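Uncharacterized protein TP-0789 domain-containing protein (Nitrosomonas europaea ATCC 19718, PDB 3BUU) is of unknown function but, as a member of the LolA superfamily, may bind or carry lipid or lipoprotein cargo in the periplasm. Local coordinates at residues 174-179 and 189-194; 30-35 and 203-208. All coordinates share one frame; numbering follows the deposited sequence.

Interaction 1 (174-179 and 189-194); sequences SRYENF and TRIIME
Asn178 O is gripped twice by Thr189: OG1 reaches Asn178 O at 2.8 Å in the carbonyl plane, on a lone pair, while Thr189 N meets Asn178 O at 3.0 Å from above that plane. The hydroxyl can do so because OG1 stands between the backbone N and the carbonyl carbon (chi1 69°). A water accepts from Asn178 ND2 and donates to Thr189 OG1, linking amide to hydroxyl; ND2 lies over one face of the Arg190 guanidinium, whose stronger partner is Asp206. On the same sheet face, the Arg175 guanidinium lays one face over Ile192, with Arg175 NH2 3.5 Å from Ile192 CG2. Arg175 NE bonds to Glu177 OE2 at 3.1 Å, nearly straight (167°) and in the guanidinium plane but from above the carboxylate plane; the long salt bridge from Arg175 NH1 to Glu194 OE1 (3.8 Å) is doubtful, Glu194 having two conformers. The Glu177 carboxylate sits against Ile192, with Glu177 CD 3.4 Å from Ile192 CD1. With an alanine in place of Glu177, Arg175 NE would probably lose its charged mate and the Ile192 CD1 methyl its cover. On the face shared with Ser174 and Met193, Tyr176 CD1 lies 3.9 Å from Ile191 CG1. Glu177 O accepts from Arg190 N at 3.1 Å and, weakly, from Thr189 N, so two residues oppose one: a classic beta bulge in the hairpin of strands 170-182 and 185-195.

Interaction 2 (30-35 and 203-208); sequences VAIRTA and SVLDYS
Segments 30-35 and 203-208 run antiparallel, their axes at 166° and 4.5 Å apart at closest approach, with paired backbone hydrogen bonds joining Ala31 to Asp206 and Arg33 to Val204; CA-H...O contacts fill in between. At the non-hydrogen-bonded pair Thr34 and Ser203, the two hydroxyls meet, Thr34 OG1 to Ser203 OG at 2.7 Å, a bond in which either could be the donor. Each hydroxyl lies beside its own backbone N, anti to the carbonyl carbon (chi1 -60° in Thr34, -63° in Ser203), which brings the two oxygens together across the strands. Ser203 OG is also hydrogen-bonded to Gln100 N. Further along that face, Ile32 and Leu205 run alongside each other, with Ile32 CG1 4.0 Å from Leu205 CG. Val30 covers one face of the Tyr207 ring: its CG1 methyl sits over that face, offset toward the rim, in a CH-pi contact, while Val30 CG2, on the same side, approaches Tyr207 CE1 to 3.6 Å. The hydroxyl and ring of Tyr207 turn to Arg20, in a hydrogen bond and a cation-pi contact.

On the other face, Arg33, in one of its two conformers, extends from CG to NE and meets the Asp206 side chain almost perpendicularly. Their direct salt bridge is long and therefore doubtful, Arg33 NH1 to Asp206 OD2 at 3.9 Å, and a water bridges the two: it lies in the guanidinium plane, 2.9 Å from Arg33 NH1, and donates to Asp206 OD2 at 2.7 Å and to Val204 O. Asp206 OD1 is held by Arg190. Strand 39-51 flanks segment 30-35 and strand 185-195 flanks segment 203-208, while Val101 touches Ile32, Ser203 and Leu205, and Ile106 of helix 103-107 packs on Leu205 and Tyr207.

From the N terminus, the chain passes helix 9-20 and enters strand 26-36, which holds residues 30-35 and whose partner, residues 203-208, comes only after 167 intervening residues, closing interaction 2. Interaction 1 forms within that long loop, where 174-179 and 189-194 close a hairpin with nine residues between them, so the contacts nest and do not cross. Strand 185-195 leads on to strand 202-212, its neighbour in the sheet: probable hydrogen bonds run from Met193 N to Ser203 O and from Leu205 N to Ile191 O, each 2.8 Å. The contacts, 9 Å apart at their centres, thus place strand 202-212 between the N-terminal strand 26-36 and strand 185-195 of the hairpin.

Interaction 1 (174-179 and 189-194)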
loop_
_atom_site.group_PDB
_atom_site.type_symbol
_atom_site.label_atom_id
_atom_site.label_comp_id
_atom_site.label_asym_id
_atom_site.label_seq_id
_atom_site.Cartn_x
_atom_site.Cartn_y
_atom_site.Cartn_z
ATOM N N SER A 174 -10.642 -2.800 -1.452
ATOM C CA SER A 174 -9.618 -3.316 -2.320
ATOM C C SER A 174 -9.824 -4.809 -2.538
ATOM O O SER A 174 -10.429 -5.495 -1.713
ATOM C CB SER A 174 -8.227 -3.056 -1.777
ATOM O OG SER A 174 -8.061 -3.806 -0.602
ATOM N N ARG A 175 -9.309 -5.283 -3.654
ATOM C CA ARG A 175 -9.243 -6.705 -3.981
ATOM C C ARG A 175 -7.827 -7.027 -4.451
ATOM O O ARG A 175 -7.207 -6.245 -5.157
ATOM C CB ARG A 175 -10.190 -7.013 -5.168
ATOM C CG ARG A 175 -11.611 -6.724 -4.948
ATOM C CD ARG A 175 -12.426 -7.258 -6.131
ATOM N NE ARG A 175 -12.024 -6.902 -7.507
ATOM C CZ ARG A 175 -12.391 -5.787 -8.142
ATOM N NH1 ARG A 175 -13.093 -4.846 -7.514
ATOM N NH2 ARG A 175 -12.031 -5.594 -9.402
ATOM N N TYR A 176 -7.359 -8.209 -4.057
ATOM C CA TYR A 176 -6.026 -8.692 -4.401
ATOM C C TYR A 176 -6.177 -9.727 -5.518
ATOM O O TYR A 176 -6.890 -10.702 -5.332
ATOM C CB TYR A 176 -5.418 -9.347 -3.173
ATOM C CG TYR A 176 -5.137 -8.424 -2.027
ATOM C CD1 TYR A 176 -3.865 -7.880 -1.858
ATOM C CD2 TYR A 176 -6.138 -8.091 -1.115
ATOM C CE1 TYR A 176 -3.572 -7.070 -0.805
ATOM C CE2 TYR A 176 -5.850 -7.257 -0.074
ATOM C CZ TYR A 176 -4.573 -6.736 0.101
ATOM O OH TYR A 176 -4.300 -5.892 1.165
ATOM N N GLU A 177 -5.424 -9.570 -6.596
ATOM C CA GLU A 177 -5.599 -10.410 -7.760
ATOM C C GLU A 177 -4.252 -10.738 -8.429
ATOM O O GLU A 177 -3.205 -10.180 -8.087
ATOM C CB GLU A 177 -6.569 -9.759 -8.763
ATOM C CG GLU A 177 -7.975 -9.630 -8.180
ATOM C CD GLU A 177 -9.077 -9.309 -9.124
ATOM O OE1 GLU A 177 -8.790 -9.142 -10.315
ATOM O OE2 GLU A 177 -10.238 -9.179 -8.647
ATOM N N ASN A 178 -4.330 -11.623 -9.427
ATOM C CA ASN A 178 -3.194 -11.905 -10.323
ATOM C C ASN A 178 -1.971 -12.425 -9.556
ATOM O O ASN A 178 -0.902 -11.839 -9.581
ATOM C CB ASN A 178 -2.845 -10.708 -11.222
ATOM C CG ASN A 178 -3.934 -10.382 -12.207
ATOM O OD1 ASN A 178 -4.952 -11.060 -12.281
ATOM N ND2 ASN A 178 -3.712 -9.351 -12.993
ATOM N N PHE A 179 -2.190 -13.502 -8.830
ATOM C CA PHE A 179 -1.134 -14.107 -8.021
ATOM C C PHE A 179 -0.096 -14.804 -8.893
ATOM O O PHE A 179 -0.443 -15.529 -9.824
ATOM C CB PHE A 179 -1.706 -15.065 -6.981
ATOM C CG PHE A 179 -2.406 -14.356 -5.834
ATOM C CD1 PHE A 179 -1.785 -14.277 -4.600
ATOM C CD2 PHE A 179 -3.671 -13.787 -5.983
ATOM C CE1 PHE A 179 -2.375 -13.665 -3.544
ATOM C CE2 PHE A 179 -4.292 -13.132 -4.882
ATOM C CZ PHE A 179 -3.621 -13.088 -3.662
ATOM N N THR A 189 -0.167 -9.555 -7.791
ATOM C CA THR A 189 0.487 -8.539 -8.571
ATOM C C THR A 189 -0.451 -7.449 -9.046
ATOM O O THR A 189 -0.004 -6.480 -9.657
ATOM C CB THR A 189 1.237 -9.120 -9.768
ATOM O OG1 THR A 189 0.304 -9.629 -10.717
ATOM C CG2 THR A 189 2.202 -10.219 -9.337
ATOM N N ARG A 190 -1.743 -7.573 -8.722
ATOM C CA ARG A 190 -2.703 -6.541 -8.997
ATOM C C ARG A 190 -3.517 -6.266 -7.750
ATOM O O ARG A 190 -3.980 -7.202 -7.073
ATOM C CB ARG A 190 -3.609 -6.971 -10.138
ATOM C CG ARG A 190 -4.728 -5.977 -10.385
ATOM C CD ARG A 190 -5.468 -6.323 -11.653
ATOM N NE ARG A 190 -4.692 -5.834 -12.779
ATOM C CZ ARG A 190 -5.190 -5.592 -13.982
ATOM N NH1 ARG A 190 -6.451 -5.907 -14.265
ATOM N NH2 ARG A 190 -4.414 -5.049 -14.903
ATOM N N ILE A 191 -3.702 -4.992 -7.444
ATOM C CA ILE A 191 -4.687 -4.642 -6.440
ATOM C C ILE A 191 -5.623 -3.651 -7.077
ATOM O O ILE A 191 -5.205 -2.745 -7.785
ATOM C CB ILE A 191 -4.071 -4.045 -5.148
ATOM C CG1 ILE A 191 -3.188 -5.048 -4.405
ATOM C CG2 ILE A 191 -5.192 -3.569 -4.212
ATOM C CD1 ILE A 191 -2.317 -4.403 -3.316
ATOM N N ILE A 192 -6.912 -3.854 -6.833
ATOM C CA ILE A 192 -7.952 -2.946 -7.345
ATOM C C ILE A 192 -8.575 -2.229 -6.186
ATOM O O ILE A 192 -9.078 -2.874 -5.294
ATOM C CB ILE A 192 -9.003 -3.720 -8.150
ATOM C CG1 ILE A 192 -8.330 -4.566 -9.255
ATOM C CG2 ILE A 192 -10.034 -2.764 -8.739
ATOM C CD1 ILE A 192 -8.217 -6.000 -8.858
HETATM N N MSE A 193 -8.525 -0.907 -6.218
HETATM C CA MSE A 193 -9.080 -0.062 -5.148
HETATM C C MSE A 193 -10.247 0.718 -5.694
HETATM O O MSE A 193 -10.101 1.471 -6.653
HETATM C CB MSE A 193 -8.040 0.899 -4.555
HETATM C CG MSE A 193 -6.947 0.148 -3.776
HETATM SE SE MSE A 193 -5.838 1.299 -2.709
HETATM C CE MSE A 193 -4.904 -0.114 -1.924
ATOM N N GLU A 194 -11.405 0.539 -5.057
ATOM C CA GLU A 194 -12.669 1.082 -5.542
ATOM C C GLU A 194 -13.184 2.091 -4.513
ATOM O O GLU A 194 -13.209 1.811 -3.305
ATOM C CB GLU A 194 -13.641 -0.100 -5.701
ATOM C CG GLU A 194 -15.044 0.258 -6.212
ATOM C CD GLU A 194 -15.965 -0.978 -6.265
ATOM O OE1 GLU A 194 -15.418 -2.097 -6.323
ATOM O OE2 GLU A 194 -17.220 -0.856 -6.241
HETATM O O HOH W 1 -1.031 -7.807 -12.595
#

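Interaction 2 (30-35 and 203-208)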
loop_
_atom_site.group_PDB
_atom_site.type_symbol
_atom_site.label_atom_id
_atom_site.label_comp_id
_atom_site.label_asym_id
_atom_site.label_seq_id
_atom_site.Cartn_x
_atom_site.Cartn_y
_atom_site.Cartn_z
ATOM N N VAL A 30 5.449 0.069 -9.718
ATOM C CA VAL A 30 3.998 0.107 -9.577
ATOM C C VAL A 30 3.387 1.008 -10.620
ATOM O O VAL A 30 3.780 2.181 -10.723
ATOM C CB VAL A 30 3.577 0.618 -8.163
ATOM C CG1 VAL A 30 2.080 0.367 -7.961
ATOM C CG2 VAL A 30 4.404 -0.081 -7.068
ATOM N N ALA A 31 2.453 0.473 -11.394
ATOM C CA ALA A 31 1.705 1.262 -12.375
ATOM C C ALA A 31 0.294 1.408 -11.821
ATOM O O ALA A 31 -0.267 0.424 -11.347
ATOM C CB ALA A 31 1.642 0.544 -13.699
ATOM N N ILE A 32 -0.246 2.610 -11.832
ATOM C CA ILE A 32 -1.562 2.857 -11.260
ATOM C C ILE A 32 -2.403 3.512 -12.355
ATOM O O ILE A 32 -2.080 4.598 -12.842
ATOM C CB ILE A 32 -1.533 3.759 -10.036
ATOM C CG1 ILE A 32 -0.544 3.197 -9.021
ATOM C CG2 ILE A 32 -2.933 3.924 -9.473
ATOM C CD1 ILE A 32 -0.471 4.009 -7.685
ATOM N N ARG A 33 -3.485 2.841 -12.734
ATOM C CA ARG A 33 -4.425 3.330 -13.748
ATOM C C ARG A 33 -5.744 3.580 -13.043
ATOM O O ARG A 33 -6.381 2.642 -12.568
ATOM C CB ARG A 33 -4.601 2.262 -14.836
ATOM C CG ARG A 33 -3.332 1.962 -15.645
ATOM C CD ARG A 33 -3.496 0.922 -16.776
ATOM N NE ARG A 33 -2.347 0.870 -17.685
ATOM C CZ ARG A 33 -1.197 0.259 -17.402
ATOM N NH1 ARG A 33 -1.020 -0.378 -16.238
ATOM N NH2 ARG A 33 -0.218 0.280 -18.301
ATOM N N THR A 34 -6.185 4.834 -13.026
ATOM C CA THR A 34 -7.437 5.197 -12.383
ATOM C C THR A 34 -8.419 5.676 -13.424
ATOM O O THR A 34 -8.038 6.483 -14.287
ATOM C CB THR A 34 -7.236 6.305 -11.361
ATOM O OG1 THR A 34 -6.323 5.859 -10.346
ATOM C CG2 THR A 34 -8.504 6.731 -10.704
ATOM N N ALA A 35 -9.648 5.193 -13.351
ATOM C CA ALA A 35 -10.682 5.685 -14.236
ATOM C C ALA A 35 -11.991 5.679 -13.522
ATOM O O ALA A 35 -12.223 4.862 -12.613
ATOM C CB ALA A 35 -10.774 4.798 -15.459
ATOM N N SER A 203 -9.022 2.448 -9.045
ATOM C CA SER A 203 -7.605 2.441 -9.350
ATOM C C SER A 203 -7.097 1.038 -9.390
ATOM O O SER A 203 -7.338 0.240 -8.473
ATOM C CB SER A 203 -6.829 3.206 -8.262
ATOM O OG SER A 203 -7.209 4.579 -8.201
ATOM N N VAL A 204 -6.405 0.708 -10.478
ATOM C CA VAL A 204 -5.823 -0.609 -10.688
ATOM C C VAL A 204 -4.316 -0.459 -10.561
ATOM O O VAL A 204 -3.680 0.251 -11.363
ATOM C CB VAL A 204 -6.250 -1.220 -12.044
ATOM C CG1 VAL A 204 -5.604 -2.571 -12.251
ATOM C CG2 VAL A 204 -7.770 -1.304 -12.139
ATOM N N LEU A 205 -3.741 -1.140 -9.568
ATOM C CA LEU A 205 -2.302 -1.108 -9.270
ATOM C C LEU A 205 -1.668 -2.388 -9.720
ATOM O O LEU A 205 -2.056 -3.456 -9.243
ATOM C CB LEU A 205 -2.047 -0.964 -7.755
ATOM C CG LEU A 205 -2.528 0.309 -7.083
ATOM C CD1 LEU A 205 -4.030 0.304 -6.846
ATOM C CD2 LEU A 205 -1.814 0.490 -5.790
ATOM N N ASP A 206 -0.701 -2.299 -10.638
ATOM C CA ASP A 206 0.015 -3.471 -11.097
ATOM C C ASP A 206 1.475 -3.377 -10.691
ATOM O O ASP A 206 2.170 -2.370 -10.960
ATOM C CB ASP A 206 -0.078 -3.577 -12.620
ATOM C CG ASP A 206 -1.454 -4.039 -13.070
ATOM O OD1 ASP A 206 -1.952 -5.066 -12.533
ATOM O OD2 ASP A 206 -2.054 -3.412 -13.953
ATOM N N TYR A 207 1.944 -4.444 -10.061
ATOM C CA TYR A 207 3.289 -4.548 -9.496
ATOM C C TYR A 207 4.146 -5.362 -10.405
ATOM O O TYR A 207 3.719 -6.455 -10.786
ATOM C CB TYR A 207 3.272 -5.198 -8.102
ATOM C CG TYR A 207 2.604 -4.334 -7.121
ATOM C CD1 TYR A 207 3.345 -3.574 -6.261
ATOM C CD2 TYR A 207 1.188 -4.254 -7.062
ATOM C CE1 TYR A 207 2.694 -2.708 -5.314
ATOM C CE2 TYR A 207 0.544 -3.426 -6.161
ATOM C CZ TYR A 207 1.289 -2.641 -5.322
ATOM O OH TYR A 207 0.612 -1.835 -4.427
ATOM N N SER A 208 5.355 -4.894 -10.719
ATOM C CA SER A 208 6.244 -5.619 -11.648
ATOM C C SER A 208 7.671 -5.468 -11.199
ATOM O O SER A 208 8.049 -4.528 -10.484
ATOM C CB SER A 208 6.020 -5.125 -13.064
ATOM O OG SER A 208 6.363 -3.792 -13.201
HETATM O O HOH W 2 -2.643 -0.750 -13.876
#